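PDB 3IUS: uncharacterized conserved protein, which is of unknown function but, as a member of the NAD-dependent epimerase/dehydratase family, probably binds a dinucleotide cofactor on a Rossmann-type domain. Local coordinates for residues A17-L20 against S21-L24; S35-P38 against D39-E42. All coordinates share one frame; numbering follows the deposited sequence. Where two conformers were deposited one is given.

Interaction 1. Residues A17-L20 against S21-L24; sequences ARVL and SRAL. With EDO (1,2-ethanediol), chain E.
Leu20 and Leu24, one helical turn apart, meet through their branched ends: CG of Leu20 lies 3.6 Å from CD1 of Leu24, and the two side chains slant across each other. In Leu20 the CG sits opposite the backbone N (chi1 176°) and beside the carbonyl carbon, where CG and CD1 can touch Leu24. Branched aliphatic chains suit this buried side, where Leu20 also packs on Leu192 and Met196 of helix 185-197. Cut back to an alanine, Leu20 would lose CG and both methyls, which would probably leave CD1 of Leu24 without its neighbour and the side facing Leu192 and Met196 less filled. The Leu20 carbonyl O accepts two amides, Leu24 N at 2.9 Å and Ala23 N at 3.0 Å, the latter from above the carbonyl plane. Both segments belong to helix 15-24, the first crossover helix of a beta-alpha-beta unit, which follows a glycine-rich turn consistent with a Rossmann-type dinucleotide site. On its more exposed side Arg22, in the conformer given, one of two deposited, runs back along the helix with its chain extended, and CB of Arg18 lies over one face of its guanidinium, 3.4 Å above the plane. The charged end of this long side chain then reaches an ethanediol, probably from the crystallisation liquor: in this conformer NH1 of Arg22 donates to the diol's O2 at 3.0 Å, while the diol's O1 donates to Val19 O at 2.7 Å. The guanidinium of Arg18 leads elsewhere, to His13 O and Gln40.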
# COMPACT_ATOMS: atom_id res chain seq x y z
N ALA A 17 4.58 5.26 -4.35
CA ALA A 17 4.94 6.68 -4.27
C ALA A 17 5.29 7.28 -5.63
O ALA A 17 5.07 8.46 -5.87
CB ALA A 17 6.08 6.87 -3.28
N ARG A 18 5.82 6.46 -6.53
CA ARG A 18 6.18 6.92 -7.87
C ARG A 18 4.96 7.28 -8.72
O ARG A 18 5.01 8.21 -9.52
CB ARG A 18 7.06 5.89 -8.59
CG ARG A 18 8.46 5.85 -8.02
CD ARG A 18 9.24 4.65 -8.50
NE ARG A 18 10.36 4.38 -7.60
CZ ARG A 18 11.27 3.43 -7.80
NH1 ARG A 18 11.21 2.66 -8.88
NH2 ARG A 18 12.25 3.27 -6.91
N VAL A 19 3.87 6.53 -8.56
CA VAL A 19 2.65 6.88 -9.28
C VAL A 19 2.11 8.21 -8.78
O VAL A 19 1.65 9.03 -9.57
CB VAL A 19 1.56 5.79 -9.18
CG1 VAL A 19 2.12 4.43 -9.57
CG2 VAL A 19 0.97 5.75 -7.79
N LEU A 20 2.20 8.44 -7.47
CA LEU A 20 1.79 9.71 -6.90
C LEU A 20 2.66 10.84 -7.42
O LEU A 20 2.15 11.88 -7.86
CB LEU A 20 1.86 9.67 -5.38
CG LEU A 20 1.54 11.00 -4.69
CD1 LEU A 20 0.14 11.47 -5.05
CD2 LEU A 20 1.71 10.86 -3.18
N SER A 21 3.98 10.66 -7.38
CA SER A 21 4.90 11.70 -7.83
C SER A 21 4.72 12.07 -9.31
O SER A 21 4.80 13.24 -9.68
CB SER A 21 6.37 11.38 -7.47
OG SER A 21 6.85 10.24 -8.16
N ARG A 22 4.45 11.08 -10.16
CA ARG A 22 4.23 11.35 -11.57
C ARG A 22 2.98 12.21 -11.78
O ARG A 22 2.87 12.91 -12.79
CB ARG A 22 4.14 10.05 -12.37
CG ARG A 22 5.41 9.22 -12.35
CD ARG A 22 5.23 7.89 -13.09
NE ARG A 22 6.43 7.06 -13.01
CZ ARG A 22 6.48 5.88 -12.39
NH1 ARG A 22 5.40 5.37 -11.81
NH2 ARG A 22 7.62 5.20 -12.37
N ALA A 23 2.06 12.15 -10.82
CA ALA A 23 0.82 12.92 -10.88
C ALA A 23 1.01 14.30 -10.26
O ALA A 23 0.43 15.28 -10.73
CB ALA A 23 -0.31 12.17 -10.18
N LEU A 24 1.83 14.37 -9.22
CA LEU A 24 2.03 15.64 -8.50
C LEU A 24 3.03 16.57 -9.17
O LEU A 24 2.84 17.79 -9.18
CB LEU A 24 2.49 15.38 -7.07
CG LEU A 24 1.50 14.68 -6.14
CD1 LEU A 24 2.11 14.55 -4.76
CD2 LEU A 24 0.19 15.45 -6.09
C1 EDO E . 0.76 7.41 -12.78
O1 EDO E . 0.69 8.72 -12.08
C2 EDO E . 2.13 7.00 -13.24
O2 EDO E . 2.81 5.76 -13.23
O HOH W 1 9.87 2.80 -11.67

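Interaction 2. Residues S35-P38 against D39-E42; sequences SRNP and DQME. With FMT (formic acid), chain D.
An ST turn at the end of strand 30-35 begins the connection to helix 41-46; just beyond it Gln40 and Met41 fold back on Ser35 and Asn37. Ser35 OG accepts the backbone N of Asn37 at 3.0 Å, the short hydroxyl side chain being just long enough to reach an amide two residues on. The same OG donates to O1 of a formic acid molecule, probably from the crystallisation liquor, at 2.9 Å, and the CB of Gln40 packs against it. Asn37 then fastens the next bend twice. Its backbone O receives Gln40 N at 3.0 Å, and its side-chain OD1 receives Asp39 N at 2.9 Å, the N-H of Asp39 pointing at it with an angle of 159°; both donors stand above the planes of their carbonyls. With CG opposite the backbone N (chi1 -177°), the amide of Asn37 is carried forward over the turn, where OD1 can take up that amide. Pro38, whose ring restricts phi, suits the bend between them. In the Rossmann-type fold suggested by the family, this connection follows the second strand of the parallel sheet, a place where many relatives recognise the adenosine ribose; whether it does so here is not established. Met41, present as selenomethionine, folds back at chi2 and chi3, which brings its terminal methyl CE within 3.6 Å of Ser35 CB and close to Asn37 O, while its CG lies 3.2 Å from Pro38 O. The OE1 of Gln40 turns to Arg18 of helix 15-24. A water bound to Glu42 N gives Pro38 O a weak bond.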
# COMPACT_ATOMS: atom_id res chain seq x y z
N SER A 35 15.79 6.00 -1.47
CA SER A 35 15.88 4.55 -1.61
C SER A 35 17.18 4.09 -0.97
O SER A 35 18.16 4.83 -0.93
CB SER A 35 15.85 4.14 -3.08
OG SER A 35 16.03 2.74 -3.20
N ARG A 36 17.19 2.87 -0.45
CA ARG A 36 18.43 2.32 0.07
C ARG A 36 19.15 1.57 -1.03
O ARG A 36 20.28 1.13 -0.86
CB ARG A 36 18.17 1.42 1.28
CG ARG A 36 17.65 0.03 0.96
CD ARG A 36 17.81 -0.86 2.19
NE ARG A 36 17.47 -0.12 3.41
CZ ARG A 36 18.11 -0.24 4.56
NH1 ARG A 36 17.73 0.48 5.61
NH2 ARG A 36 19.13 -1.07 4.68
N ASN A 37 18.50 1.44 -2.18
CA ASN A 37 19.09 0.76 -3.33
C ASN A 37 19.65 1.77 -4.33
O ASN A 37 18.89 2.47 -5.00
CB ASN A 37 18.06 -0.15 -4.00
CG ASN A 37 18.64 -0.94 -5.16
OD1 ASN A 37 19.77 -0.70 -5.58
ND2 ASN A 37 17.86 -1.87 -5.68
N PRO A 38 20.99 1.83 -4.43
CA PRO A 38 21.65 2.79 -5.32
C PRO A 38 21.25 2.64 -6.79
O PRO A 38 21.41 3.59 -7.56
CB PRO A 38 23.14 2.49 -5.13
CG PRO A 38 23.20 1.14 -4.49
CD PRO A 38 21.94 0.97 -3.72
N ASP A 39 20.75 1.47 -7.18
CA ASP A 39 20.39 1.24 -8.58
C ASP A 39 18.98 1.74 -8.89
O ASP A 39 18.47 1.55 -10.00
CB ASP A 39 20.55 -0.24 -8.97
CG ASP A 39 19.38 -1.10 -8.52
OD1 ASP A 39 19.42 -2.33 -8.74
OD2 ASP A 39 18.40 -0.56 -7.95
N GLN A 40 18.35 2.39 -7.91
CA GLN A 40 16.98 2.89 -8.07
C GLN A 40 16.95 4.41 -8.25
O GLN A 40 15.88 4.99 -8.40
CB GLN A 40 16.12 2.49 -6.87
CG GLN A 40 15.87 1.00 -6.74
CD GLN A 40 14.85 0.48 -7.74
OE1 GLN A 40 13.83 1.13 -8.00
NE2 GLN A 40 15.11 -0.69 -8.30
N MSE A 41 18.11 5.04 -8.23
CA MSE A 41 18.18 6.49 -8.34
C MSE A 41 17.55 6.95 -9.65
O MSE A 41 16.80 7.93 -9.68
CB MSE A 41 19.63 6.97 -8.25
CG MSE A 41 20.35 6.57 -6.95
SE MSE A 41 19.63 7.46 -5.35
CE MSE A 41 18.35 6.10 -4.81
N GLU A 42 17.84 6.21 -10.72
CA GLU A 42 17.32 6.49 -12.05
C GLU A 42 15.80 6.47 -12.09
O GLU A 42 15.16 7.41 -12.57
CB GLU A 42 17.84 5.41 -13.01
CG GLU A 42 18.23 5.91 -14.38
CD GLU A 42 19.70 6.24 -14.47
OE1 GLU A 42 20.38 5.69 -15.36
OE2 GLU A 42 20.18 7.04 -13.64
C FMT D . 12.85 2.72 -3.99
O1 FMT D . 13.50 1.72 -4.28
O2 FMT D . 12.63 3.11 -2.84
O HOH W 2 20.11 4.38 -10.53

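In the fold
Interaction 1 comes first along the chain and interaction 2 follows it without overlap, their centres about 17 Å apart. The beta-alpha-beta unit of strand 7-11, helix 15-24 and strand 30-35 connects them: interaction 1 lies within its helix, and interaction 2 begins at the end of its second strand and leads into helix 41-46. The two touch directly, Arg18 NH2 lying 2.9 Å from Gln40 OE1 in a probable hydrogen bond. The beginning of interaction 1, with Arg18, and the loop of interaction 2 lie near the strand ends where Rossmann-type proteins generally bind their dinucleotide; a cofactor here is inferred, though a formic acid molecule lies close to both Arg18 and Ser35.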